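Local coordinates for ancillary protein 1 (Streptococcus pyogenes, PDB 2XI9), which serves as a pilus-presented adhesin whose unusual internal thioester bond is required for efficient interaction with host cells, at residues 117-120 with 124-127; 191-196 with 314-319; 210-215 with 251-256; 227-232 with 239-244; 245-250 with 256-261. All coordinates share one frame; numbering follows the deposited sequence.

Contact 1 of 5, residues 117-120 with 124-127; sequences KEIV and SVEA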
# COMPACT_ATOMS: atom_id res chain seq x y z
N LYS A 117 8.83 5.98 3.72
CA LYS A 117 9.09 5.69 5.09
C LYS A 117 8.68 4.23 5.24
O LYS A 117 7.56 3.87 4.96
CB LYS A 117 8.29 6.63 5.98
CG LYS A 117 8.71 8.10 5.75
CD LYS A 117 8.20 9.08 6.80
CE LYS A 117 9.15 9.23 8.00
NZ LYS A 117 10.53 9.59 7.60
N GLU A 118 9.64 3.37 5.59
CA GLU A 118 9.43 1.93 5.58
C GLU A 118 10.04 1.27 6.80
O GLU A 118 10.95 1.80 7.40
CB GLU A 118 10.01 1.32 4.30
CG GLU A 118 9.53 2.01 3.02
CD GLU A 118 10.10 1.40 1.73
OE1 GLU A 118 10.96 0.48 1.79
OE2 GLU A 118 9.67 1.89 0.66
N ILE A 119 9.53 0.10 7.16
CA ILE A 119 10.11 -0.64 8.28
C ILE A 119 11.50 -1.13 7.90
O ILE A 119 11.81 -1.29 6.71
CB ILE A 119 9.27 -1.82 8.74
CG1 ILE A 119 8.99 -2.79 7.56
CG2 ILE A 119 7.96 -1.29 9.37
CD1 ILE A 119 8.31 -4.05 8.00
N VAL A 120 12.31 -1.38 8.92
CA VAL A 120 13.71 -1.70 8.71
C VAL A 120 13.90 -3.11 8.18
O VAL A 120 14.77 -3.33 7.32
CB VAL A 120 14.50 -1.48 10.03
CG1 VAL A 120 15.83 -2.23 10.03
CG2 VAL A 120 14.67 0.02 10.24
N SER A 124 8.21 -8.58 6.57
CA SER A 124 8.30 -9.19 7.89
C SER A 124 7.00 -9.08 8.71
O SER A 124 6.98 -9.54 9.84
CB SER A 124 9.47 -8.56 8.68
OG SER A 124 9.21 -7.18 8.90
N VAL A 125 5.97 -8.46 8.14
CA VAL A 125 4.68 -8.24 8.80
C VAL A 125 3.65 -9.23 8.25
O VAL A 125 3.65 -9.54 7.06
CB VAL A 125 4.18 -6.80 8.55
CG1 VAL A 125 2.73 -6.62 9.05
CG2 VAL A 125 5.10 -5.81 9.19
N GLU A 126 2.76 -9.70 9.11
CA GLU A 126 1.67 -10.60 8.70
C GLU A 126 0.37 -9.88 8.37
O GLU A 126 -0.04 -8.95 9.06
CB GLU A 126 1.42 -11.66 9.77
CG GLU A 126 0.28 -12.60 9.39
CD GLU A 126 0.15 -13.77 10.32
OE1 GLU A 126 0.61 -13.68 11.48
OE2 GLU A 126 -0.42 -14.79 9.88
N ALA A 127 -0.29 -10.30 7.29
CA ALA A 127 -1.66 -9.90 7.04
C ALA A 127 -2.45 -11.20 6.82
O ALA A 127 -1.88 -12.24 6.53
CB ALA A 127 -1.77 -8.98 5.83
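Between Ile119, on the short strand 117-119, and Ser124 the backbones come nearest, with Ile119 CA and Ser124 CA 8.7 Å apart. That spacing is too wide for strand pairing, and no hydrogen bond joins the two segments, so the contact rests on side chains alone. It is narrow: a single methyl, Ile119 CD1, makes both approaches. The chi1 of 56° places CG1 between the backbone N and the carbonyl carbon, and with chi2 extended at 173° the branch is carried out to its full length across the gap. There CD1 lies 3.4 Å from Ser124 OG and 3.8 Å from Val125 CG2, the latter an apolar contact between side chains set at a slant to one another. CD1 being a methyl, its approach to OG is a packing contact; the hydroxyl's hydrogen bond goes to Glu121 O, in the turn between the segments. The two segments also share a neighbour: Ile119 makes a backbone hydrogen bond with His191, while Ser124 and Val125 both bond to Tyr189, all along strand 189-193. On its other flank, strand 117-119 is bonded to strand 321-329 through Glu118 and Val322. Two consecutive residues, Ser124 and Val125, opposite the one residue Tyr189 form a classic beta bulge, just before strand 127-130 begins.

Contact 2 of 5, residues 191-196 with 314-319; sequences HIAGRD and TQWHPE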
# COMPACT_ATOMS: atom_id res chain seq x y z
N HIS A 191 5.67 -3.00 5.81
CA HIS A 191 4.81 -1.90 6.23
C HIS A 191 5.51 -0.61 5.78
O HIS A 191 6.69 -0.44 6.06
CB HIS A 191 4.63 -2.01 7.75
CG HIS A 191 4.07 -0.81 8.42
ND1 HIS A 191 4.41 -0.50 9.74
CD2 HIS A 191 3.23 0.17 8.00
CE1 HIS A 191 3.78 0.62 10.09
NE2 HIS A 191 3.05 1.03 9.06
N ILE A 192 4.81 0.23 5.02
CA ILE A 192 5.28 1.55 4.60
C ILE A 192 4.24 2.62 4.92
O ILE A 192 3.11 2.29 5.23
CB ILE A 192 5.59 1.58 3.10
CG1 ILE A 192 4.34 1.46 2.25
CG2 ILE A 192 6.57 0.46 2.71
CD1 ILE A 192 4.57 1.92 0.77
N ALA A 193 4.65 3.88 4.85
CA ALA A 193 3.73 4.99 4.91
C ALA A 193 2.97 5.02 3.59
O ALA A 193 3.53 4.75 2.54
CB ALA A 193 4.48 6.31 5.16
N GLY A 194 1.68 5.31 3.66
CA GLY A 194 0.80 5.35 2.53
C GLY A 194 0.94 6.64 1.75
O GLY A 194 0.04 7.49 1.72
N ARG A 195 2.12 6.78 1.15
CA ARG A 195 2.46 7.87 0.29
C ARG A 195 3.07 7.21 -0.97
O ARG A 195 3.64 6.12 -0.92
CB ARG A 195 3.47 8.81 0.95
CG ARG A 195 3.21 9.23 2.43
CD ARG A 195 4.40 9.98 2.99
NE ARG A 195 4.18 10.41 4.39
CZ ARG A 195 5.10 10.97 5.17
NH1 ARG A 195 6.34 11.16 4.75
NH2 ARG A 195 4.78 11.35 6.40
N ASP A 196 2.94 7.85 -2.10
CA ASP A 196 3.56 7.33 -3.32
C ASP A 196 2.97 5.96 -3.65
O ASP A 196 3.70 4.98 -3.85
CB ASP A 196 5.08 7.24 -3.13
CG ASP A 196 5.85 6.99 -4.43
OD1 ASP A 196 5.38 7.43 -5.51
OD2 ASP A 196 6.95 6.36 -4.33
N THR A 314 -5.98 1.35 7.78
CA THR A 314 -6.97 2.20 8.44
C THR A 314 -6.44 2.91 9.67
O THR A 314 -7.18 3.69 10.30
CB THR A 314 -8.20 1.38 8.85
OG1 THR A 314 -7.79 0.27 9.67
CG2 THR A 314 -8.90 0.86 7.65
N GLN A 315 -5.17 2.66 10.02
CA GLN A 315 -4.53 3.22 11.21
C GLN A 315 -3.18 3.81 10.75
O GLN A 315 -2.83 3.67 9.59
CB GLN A 315 -4.32 2.15 12.30
CG GLN A 315 -5.67 1.47 12.79
CD GLN A 315 -5.43 0.26 13.70
OE1 GLN A 315 -4.30 -0.05 14.06
NE2 GLN A 315 -6.53 -0.42 14.10
N TRP A 316 -2.45 4.40 11.67
CA TRP A 316 -1.13 5.04 11.42
C TRP A 316 -0.15 4.67 12.53
O TRP A 316 -0.36 5.06 13.70
CB TRP A 316 -1.32 6.56 11.31
CG TRP A 316 -0.07 7.35 11.18
CD1 TRP A 316 0.37 8.33 12.03
CD2 TRP A 316 0.92 7.21 10.18
NE1 TRP A 316 1.58 8.82 11.59
CE2 TRP A 316 1.93 8.14 10.45
CE3 TRP A 316 1.06 6.37 9.05
CZ2 TRP A 316 3.08 8.28 9.63
CZ3 TRP A 316 2.20 6.50 8.26
CH2 TRP A 316 3.18 7.46 8.55
N HIS A 317 0.91 3.94 12.17
CA HIS A 317 1.96 3.51 13.11
C HIS A 317 3.35 4.00 12.66
O HIS A 317 4.07 3.27 11.99
CB HIS A 317 1.94 1.99 13.22
CG HIS A 317 0.70 1.49 13.85
ND1 HIS A 317 -0.46 1.30 13.13
CD2 HIS A 317 0.40 1.23 15.14
CE1 HIS A 317 -1.42 0.92 13.96
NE2 HIS A 317 -0.92 0.85 15.18
N PRO A 318 3.70 5.25 12.97
CA PRO A 318 4.99 5.83 12.49
C PRO A 318 6.23 5.39 13.24
O PRO A 318 7.37 5.63 12.77
CB PRO A 318 4.80 7.33 12.71
CG PRO A 318 3.74 7.43 13.79
CD PRO A 318 2.82 6.28 13.57
N GLU A 319 6.02 4.76 14.41
CA GLU A 319 7.09 4.44 15.35
C GLU A 319 8.15 3.50 14.76
O GLU A 319 9.31 3.57 15.14
CB GLU A 319 6.53 3.94 16.71
CG GLU A 319 5.37 2.93 16.62
CD GLU A 319 3.98 3.58 16.31
OE1 GLU A 319 3.93 4.74 15.88
OE2 GLU A 319 2.93 2.95 16.54
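His191 and Ala193, on the last residues of strand 189-193, face His317 and Trp316 in the loop that follows strand 311-313. The strand belongs to the mixed sheet of the thioester domain, with strand 117-119 bonded along its other side, and leaves it through an inverse gamma turn centred on Gly194, where Arg195 N makes a weak 2.8 Å bond to Ala193 O. No hydrogen bond crosses between the segments.

The histidines meet by one direct carbon-to-oxygen approach, and their hydrogen bonds run through a shared third residue. His191 CE1 lies 3.3 Å from His317 O, which sits at the edge of the imidazole near its plane; chi1 of 165° turns the ring toward the loop. The same CE1 is 3.9 Å from His317 CB, the two side chains crossing nearly perpendicularly. Both histidines are tied to one carboxylate: His191 NE2 bonds to Asp299 OD1 and His317 ND1 to Asp299 OD2. This shared partner would hold both rings in their rotation, although His191 NE2 and His317 ND1 themselves stay 5.4 Å apart. Phe301 lies against the His191 ring with the planes about 25° apart.

The apolar part belongs to Trp316. Its benzo ring meets Ala193 with an edge rather than a face. Leu321, on the next strand, touches both His191 and Trp316. Over one indole face, displaced toward the rim, Pro318 CD rises 3.4 Å above the Trp316 plane. At the indole edge, Trp316 CH2 approaches Ala193 CB to 3.8 Å.

Contact 3 of 5, residues 210-215 with 251-256; sequences DTFLKH and YFTDSA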
# COMPACT_ATOMS: atom_id res chain seq x y z
N ASP A 210 -0.79 12.49 -6.86
CA ASP A 210 -1.20 13.23 -5.64
C ASP A 210 -2.74 13.27 -5.52
O ASP A 210 -3.27 13.11 -4.45
CB ASP A 210 -0.59 14.63 -5.59
CG ASP A 210 0.95 14.62 -5.55
OD1 ASP A 210 1.56 13.67 -5.04
OD2 ASP A 210 1.56 15.58 -6.04
N THR A 211 -3.46 13.48 -6.62
CA THR A 211 -4.94 13.41 -6.59
C THR A 211 -5.41 12.02 -6.20
O THR A 211 -6.35 11.87 -5.40
CB THR A 211 -5.55 13.74 -7.96
OG1 THR A 211 -4.99 14.95 -8.44
CG2 THR A 211 -7.07 13.86 -7.88
N PHE A 212 -4.76 10.99 -6.74
CA PHE A 212 -5.07 9.62 -6.39
C PHE A 212 -4.94 9.39 -4.88
O PHE A 212 -5.84 8.83 -4.26
CB PHE A 212 -4.15 8.63 -7.15
CG PHE A 212 -4.27 7.23 -6.67
CD1 PHE A 212 -5.35 6.46 -7.04
CD2 PHE A 212 -3.32 6.66 -5.85
CE1 PHE A 212 -5.47 5.15 -6.61
CE2 PHE A 212 -3.45 5.35 -5.41
CZ PHE A 212 -4.51 4.60 -5.80
N LEU A 213 -3.87 9.90 -4.31
CA LEU A 213 -3.62 9.65 -2.86
C LEU A 213 -4.73 10.31 -2.03
O LEU A 213 -5.24 9.74 -1.05
CB LEU A 213 -2.27 10.20 -2.43
CG LEU A 213 -1.85 9.87 -0.99
CD1 LEU A 213 -1.94 8.36 -0.81
CD2 LEU A 213 -0.46 10.40 -0.60
N LYS A 214 -5.12 11.49 -2.45
CA LYS A 214 -6.17 12.18 -1.78
C LYS A 214 -7.43 11.36 -1.83
O LYS A 214 -8.11 11.25 -0.82
CB LYS A 214 -6.38 13.60 -2.36
CG LYS A 214 -5.19 14.54 -2.03
CD LYS A 214 -5.45 16.04 -2.30
CE LYS A 214 -4.97 16.47 -3.68
NZ LYS A 214 -5.18 17.94 -3.90
N HIS A 215 -7.76 10.79 -3.00
CA HIS A 215 -8.98 9.96 -3.15
C HIS A 215 -9.00 8.76 -2.18
O HIS A 215 -10.03 8.49 -1.49
CB HIS A 215 -9.14 9.47 -4.61
CG HIS A 215 -9.47 10.58 -5.57
ND1 HIS A 215 -9.27 10.50 -6.94
CD2 HIS A 215 -9.99 11.80 -5.34
CE1 HIS A 215 -9.66 11.63 -7.50
NE2 HIS A 215 -10.11 12.43 -6.55
N TYR A 251 -12.90 1.30 -7.04
CA TYR A 251 -13.28 2.36 -7.94
C TYR A 251 -12.07 3.18 -8.41
O TYR A 251 -11.98 3.50 -9.59
CB TYR A 251 -14.37 3.25 -7.30
CG TYR A 251 -14.81 4.42 -8.17
CD1 TYR A 251 -14.16 5.65 -8.12
CD2 TYR A 251 -15.84 4.28 -9.08
CE1 TYR A 251 -14.55 6.71 -8.94
CE2 TYR A 251 -16.23 5.34 -9.90
CZ TYR A 251 -15.58 6.54 -9.82
OH TYR A 251 -15.96 7.59 -10.64
N PHE A 252 -11.14 3.48 -7.50
CA PHE A 252 -9.95 4.27 -7.80
C PHE A 252 -8.78 3.41 -8.21
O PHE A 252 -8.04 3.81 -9.07
CB PHE A 252 -9.55 5.18 -6.61
CG PHE A 252 -10.57 6.25 -6.31
CD1 PHE A 252 -10.80 7.26 -7.20
CD2 PHE A 252 -11.35 6.18 -5.15
CE1 PHE A 252 -11.82 8.24 -6.95
CE2 PHE A 252 -12.38 7.11 -4.90
CZ PHE A 252 -12.59 8.14 -5.78
N THR A 253 -8.58 2.26 -7.59
CA THR A 253 -7.37 1.44 -7.92
C THR A 253 -7.47 0.62 -9.23
O THR A 253 -6.46 0.34 -9.90
CB THR A 253 -7.00 0.47 -6.78
OG1 THR A 253 -8.07 -0.45 -6.55
CG2 THR A 253 -6.72 1.22 -5.50
N ASP A 254 -8.68 0.17 -9.52
CA ASP A 254 -8.96 -0.80 -10.56
C ASP A 254 -10.09 -0.36 -11.50
O ASP A 254 -10.52 -1.12 -12.35
CB ASP A 254 -9.29 -2.12 -9.90
CG ASP A 254 -8.06 -2.78 -9.23
OD1 ASP A 254 -7.16 -3.31 -9.94
OD2 ASP A 254 -8.02 -2.79 -8.00
N SER A 255 -10.55 0.87 -11.36
CA SER A 255 -11.61 1.41 -12.20
C SER A 255 -12.87 0.51 -12.19
O SER A 255 -13.46 0.30 -13.22
CB SER A 255 -11.09 1.63 -13.61
OG SER A 255 -10.03 2.59 -13.61
N ALA A 256 -13.26 0.01 -11.02
CA ALA A 256 -14.53 -0.68 -10.85
C ALA A 256 -15.66 0.30 -11.07
O ALA A 256 -15.56 1.51 -10.71
CB ALA A 256 -14.68 -1.27 -9.40
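With chi1 at -69°, His215 sets CG opposite its carbonyl carbon: the helix backbone already puts CB over the face of Phe252, and this torsion swings the imidazole from there toward the CE1 side of the phenyl rim. Phe212, one turn earlier, has CG trans to its backbone N (chi1 171°) and reaches the same helix with the far end of its ring. The nearest backbone pair is Phe212 CA and Phe252 CA, 7.4 Å apart.

The evidence for a CH-pi contact is clear: His215 CB stands 3.6 Å from the centroid of the Phe252 ring and almost on the ring normal. The imidazole continues past the rim, so that the two rings, 4.6 Å apart between centroids and inclined by 29°, hardly overlap. His215 ND1, 3.4 Å from Phe252 CE1, has its hydrogen-bond partner in Asp206 OD2, which holds the imidazole in position. Tyr251 CD1 covers the other Phe252 face from 3.6 Å above its centre, leaving the phenyl clamped between two residues.

Phe212 behaves differently, offering its edge. Its CE1 is 3.8 Å from Phe252 O, and its CZ is 4.0 Å from the Thr253 CG2 methyl; Phe198 meets this ring edge-to-face. The threonine hydroxyl is turned to its neighbour, Thr253 OG1 donating to Asp254 OD2 over 2.8 Å from above the carboxylate plane.

Helix 238-253 ends here, Asp254 being the first residue to leave helical torsions. With Val284 and Ala287 of helix 274-288 also touching Phe252, the contact is an aromatic-centred helix-helix interface in the buried helical part of the thioester domain.

Contact 4 of 5, residues 227-232 with 239-244; sequences KGQAIE and TQLRAA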
# COMPACT_ATOMS: atom_id res chain seq x y z
N LYS A 227 -13.56 -1.99 14.06
CA LYS A 227 -14.58 -2.85 14.62
C LYS A 227 -15.39 -2.09 15.65
O LYS A 227 -14.83 -1.41 16.52
CB LYS A 227 -13.99 -4.09 15.28
CG LYS A 227 -13.56 -5.19 14.34
CD LYS A 227 -12.67 -6.23 15.07
CE LYS A 227 -12.66 -7.59 14.36
NZ LYS A 227 -11.36 -8.30 14.58
N GLY A 228 -16.71 -2.24 15.59
CA GLY A 228 -17.60 -1.58 16.54
C GLY A 228 -17.91 -0.11 16.26
O GLY A 228 -18.71 0.48 16.97
N GLN A 229 -17.31 0.51 15.25
CA GLN A 229 -17.58 1.93 15.04
C GLN A 229 -19.07 2.19 14.76
O GLN A 229 -19.77 1.34 14.26
CB GLN A 229 -16.74 2.52 13.90
CG GLN A 229 -17.19 2.17 12.50
CD GLN A 229 -16.36 2.88 11.46
OE1 GLN A 229 -15.16 2.65 11.37
NE2 GLN A 229 -16.98 3.72 10.65
N ALA A 230 -19.50 3.40 15.07
CA ALA A 230 -20.85 3.88 14.79
C ALA A 230 -21.13 3.86 13.29
O ALA A 230 -20.39 4.50 12.54
CB ALA A 230 -20.95 5.30 15.29
N ILE A 231 -22.14 3.13 12.82
CA ILE A 231 -22.51 3.20 11.38
C ILE A 231 -23.69 4.20 11.25
O ILE A 231 -24.78 3.98 11.75
CB ILE A 231 -22.92 1.83 10.76
CG1 ILE A 231 -21.88 0.73 11.04
CG2 ILE A 231 -23.08 2.00 9.25
CD1 ILE A 231 -20.47 1.01 10.50
N GLU A 232 -23.44 5.30 10.57
CA GLU A 232 -24.39 6.40 10.54
C GLU A 232 -25.38 6.25 9.39
O GLU A 232 -26.47 6.81 9.45
CB GLU A 232 -23.61 7.69 10.38
CG GLU A 232 -22.60 7.90 11.51
CD GLU A 232 -21.90 9.24 11.44
OE1 GLU A 232 -21.53 9.70 10.31
OE2 GLU A 232 -21.72 9.84 12.52
N THR A 239 -20.56 -4.79 8.24
CA THR A 239 -20.05 -5.52 7.09
C THR A 239 -20.39 -4.79 5.79
O THR A 239 -19.56 -4.75 4.89
CB THR A 239 -20.54 -6.97 7.09
OG1 THR A 239 -19.95 -7.65 8.22
CG2 THR A 239 -20.13 -7.70 5.81
N GLN A 240 -21.59 -4.23 5.71
CA GLN A 240 -22.01 -3.49 4.52
C GLN A 240 -21.12 -2.24 4.31
O GLN A 240 -20.69 -1.96 3.19
CB GLN A 240 -23.50 -3.18 4.56
CG GLN A 240 -24.37 -4.43 4.33
CD GLN A 240 -25.83 -4.25 4.60
OE1 GLN A 240 -26.25 -3.32 5.29
NE2 GLN A 240 -26.63 -5.18 4.05
N LEU A 241 -20.84 -1.48 5.38
CA LEU A 241 -19.95 -0.34 5.22
C LEU A 241 -18.55 -0.79 4.83
O LEU A 241 -17.90 -0.16 3.98
CB LEU A 241 -19.93 0.60 6.44
CG LEU A 241 -19.15 1.90 6.29
CD1 LEU A 241 -19.80 2.79 5.23
CD2 LEU A 241 -19.04 2.66 7.69
N ARG A 242 -18.08 -1.89 5.42
CA ARG A 242 -16.78 -2.45 5.05
C ARG A 242 -16.72 -2.77 3.54
O ARG A 242 -15.78 -2.44 2.86
CB ARG A 242 -16.48 -3.69 5.91
CG ARG A 242 -15.03 -4.18 5.84
CD ARG A 242 -14.77 -5.17 6.94
NE ARG A 242 -13.35 -5.56 6.99
CZ ARG A 242 -12.75 -6.09 8.04
NH1 ARG A 242 -13.42 -6.31 9.17
NH2 ARG A 242 -11.47 -6.42 7.93
N ALA A 243 -17.74 -3.46 3.04
CA ALA A 243 -17.82 -3.78 1.64
C ALA A 243 -17.87 -2.54 0.75
O ALA A 243 -17.18 -2.48 -0.26
CB ALA A 243 -18.99 -4.66 1.35
N ALA A 244 -18.69 -1.56 1.12
CA ALA A 244 -18.82 -0.34 0.36
C ALA A 244 -17.47 0.34 0.28
O ALA A 244 -17.12 0.87 -0.76
CB ALA A 244 -19.89 0.58 1.00
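Leu241 projects its CD2 methyl from helix 238-253 against Ile231, in the loop that precedes the helix: Leu241 CD2 and Ile231 CD1 are 3.6 Å apart. The two side chains run alongside each other in opposite senses, so the isoleucine tip also reaches back to the root of the leucine, with Ile231 CD1 4.1 Å from Leu241 CB. Both residues point toward the opposite segment, and their CA atoms, 7.6 Å apart, are the nearest across it.

A second approach to the same methyl comes from Gln229, whose NE2 lies 3.8 Å from Leu241 CD2, the side chains being nearly perpendicular. A chi1 of 76° folds CG over the backbone, and the chain then extends inward. The approach of NE2 to the methyl is packing; the amide's hydrogen bonds are made within the loop, where OE1 accepts from the backbone N atoms of Arg225 and Glu226, while NE2 bonds weakly to Gly223 O.

No hydrogen bond links the segments themselves, though Gly228 N is held by Glu238 OE1 at the start of the helix. Since Leu241 also touches Val279 of helix 274-288, it is covered from the loop and from a helix. This is a helix-to-helix connection folding back on the first turns of the following helix, within the thioester domain.

Contact 5 of 5, residues 245-250 with 256-261; sequences TQLAIY and AELDKD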
# COMPACT_ATOMS: atom_id res chain seq x y z
N THR A 245 -16.71 0.33 1.41
CA THR A 245 -15.36 0.91 1.49
C THR A 245 -14.43 0.16 0.53
O THR A 245 -13.65 0.79 -0.20
CB THR A 245 -14.79 0.93 3.00
OG1 THR A 245 -15.79 1.49 3.90
CG2 THR A 245 -13.52 1.75 3.11
N GLN A 246 -14.51 -1.17 0.53
CA GLN A 246 -13.64 -1.96 -0.34
C GLN A 246 -13.92 -1.63 -1.81
O GLN A 246 -12.99 -1.51 -2.62
CB GLN A 246 -13.86 -3.46 -0.08
CG GLN A 246 -12.99 -4.40 -0.95
CD GLN A 246 -11.50 -4.24 -0.73
OE1 GLN A 246 -10.94 -4.86 0.17
NE2 GLN A 246 -10.84 -3.46 -1.58
N LEU A 247 -15.19 -1.55 -2.16
CA LEU A 247 -15.56 -1.27 -3.56
C LEU A 247 -15.16 0.16 -3.96
O LEU A 247 -14.76 0.38 -5.06
CB LEU A 247 -17.06 -1.52 -3.77
CG LEU A 247 -17.61 -1.25 -5.18
CD1 LEU A 247 -16.90 -2.17 -6.16
CD2 LEU A 247 -19.17 -1.40 -5.22
N ALA A 248 -15.27 1.12 -3.04
CA ALA A 248 -14.87 2.50 -3.27
C ALA A 248 -13.35 2.58 -3.51
O ALA A 248 -12.91 3.31 -4.36
CB ALA A 248 -15.29 3.41 -2.10
N ILE A 249 -12.59 1.76 -2.81
CA ILE A 249 -11.15 1.67 -3.09
C ILE A 249 -10.92 1.12 -4.52
O ILE A 249 -10.15 1.72 -5.28
CB ILE A 249 -10.43 0.80 -2.02
CG1 ILE A 249 -10.39 1.51 -0.65
CG2 ILE A 249 -9.01 0.35 -2.57
CD1 ILE A 249 -9.58 2.81 -0.59
N TYR A 250 -11.63 0.05 -4.88
CA TYR A 250 -11.51 -0.54 -6.21
C TYR A 250 -11.93 0.43 -7.33
O TYR A 250 -11.38 0.37 -8.42
CB TYR A 250 -12.35 -1.81 -6.32
CG TYR A 250 -11.83 -3.03 -5.58
CD1 TYR A 250 -10.47 -3.18 -5.26
CD2 TYR A 250 -12.69 -4.04 -5.22
CE1 TYR A 250 -10.01 -4.31 -4.63
CE2 TYR A 250 -12.22 -5.20 -4.59
CZ TYR A 250 -10.88 -5.31 -4.28
OH TYR A 250 -10.40 -6.45 -3.66
N ALA A 256 -13.26 0.01 -11.02
CA ALA A 256 -14.53 -0.68 -10.85
C ALA A 256 -15.66 0.30 -11.07
O ALA A 256 -15.56 1.51 -10.71
CB ALA A 256 -14.68 -1.27 -9.40
N GLU A 257 -16.75 -0.21 -11.63
CA GLU A 257 -17.92 0.61 -11.89
C GLU A 257 -18.97 0.33 -10.84
O GLU A 257 -19.23 -0.81 -10.51
CB GLU A 257 -18.45 0.35 -13.29
CG GLU A 257 -17.46 0.72 -14.39
CD GLU A 257 -17.19 2.23 -14.51
OE1 GLU A 257 -18.05 3.07 -14.13
OE2 GLU A 257 -16.09 2.61 -15.01
N LEU A 258 -19.61 1.39 -10.36
CA LEU A 258 -20.63 1.30 -9.33
C LEU A 258 -21.98 1.15 -9.99
O LEU A 258 -22.86 2.01 -9.88
CB LEU A 258 -20.57 2.55 -8.43
CG LEU A 258 -19.19 2.85 -7.88
CD1 LEU A 258 -19.25 4.06 -6.94
CD2 LEU A 258 -18.62 1.66 -7.17
N ASP A 259 -22.11 0.04 -10.72
CA ASP A 259 -23.29 -0.25 -11.49
C ASP A 259 -23.71 -1.68 -11.19
O ASP A 259 -22.94 -2.60 -11.37
CB ASP A 259 -22.98 -0.08 -12.97
CG ASP A 259 -24.13 -0.46 -13.87
OD1 ASP A 259 -24.85 0.47 -14.30
OD2 ASP A 259 -24.33 -1.66 -14.15
N LYS A 260 -24.94 -1.83 -10.71
CA LYS A 260 -25.47 -3.11 -10.29
C LYS A 260 -25.26 -4.17 -11.36
O LYS A 260 -24.83 -5.28 -11.08
CB LYS A 260 -26.95 -2.96 -10.00
CG LYS A 260 -27.56 -4.05 -9.19
CD LYS A 260 -27.33 -3.81 -7.69
CE LYS A 260 -28.18 -4.75 -6.82
NZ LYS A 260 -29.63 -4.83 -7.22
N ASP A 261 -25.55 -3.84 -12.61
CA ASP A 261 -25.40 -4.85 -13.65
C ASP A 261 -23.93 -5.21 -13.91
O ASP A 261 -23.60 -6.38 -14.18
CB ASP A 261 -26.13 -4.44 -14.93
CG ASP A 261 -27.63 -4.50 -14.77
OD1 ASP A 261 -28.13 -5.43 -14.08
OD2 ASP A 261 -28.34 -3.63 -15.34
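The turn that ends helix 238-253 belongs to the thioester domain, and it brings Ala256 back against Tyr250 and Leu247 of the last helical turns. One backbone bond closes it: Ala256 N donates to Tyr250 O over 3.2 Å, almost straight at 177°. The donor does not lie on a lone pair; it sits 46° out of the carbonyl plane.

Beside this bond, Ala256 CB packs 3.9 Å from Tyr250 CB, and 4.0 Å from Leu247 CD1. The tyrosine ring itself leads away from the turn, lying against Ala163 and Cys160, and Gln246 NE2, 3.2 Å above the Tyr250 plane near its rim, hydrogen-bonds Cys160 O. As the one cysteine of the chain, Cys160 is probably the thioester residue, which would put this end of the helix next to that site.

Further on, the chain makes an inverse gamma turn centred on Leu258, bridged by a weak bond from Asp259 N to Glu257 O, and Asp259 then N-caps the next helix through Lys262 N. With CG trans to its backbone N (chi1 179°), Leu247 extends toward the returning chain, CD1 meeting Ala256 and CD2 meeting Leu258. Leu258 lies antiparallel to it, its CD2 3.7 Å from both Leu247 CG and Leu247 CD2.

Overall arrangement
Contacts 1 and 2 form one continuous region, their centres 10 Å apart, because strand 117-119 pairs with 189-193: Lys117 O to Ala193 N is 2.9 Å, and Glu118 CG packs 3.4 Å from Ile192 CG2. Contact 2 reaches contact 3 where Gly194 O comes within 3.3 Å of Leu213 CD1. Contacts 3, 4 and 5 all use helix 238-253: contact 4 lies at its beginning and contacts 3 and 5 near its end. These last two have centres 12 Å apart, share Ala256 and touch through Tyr251 CD2 and Leu258 CG. Contacts 1 and 5, on opposite sides of the chain's centre, have centres about 29 Å apart. Contact 5 lies beside Cys160, the probable thioester cysteine.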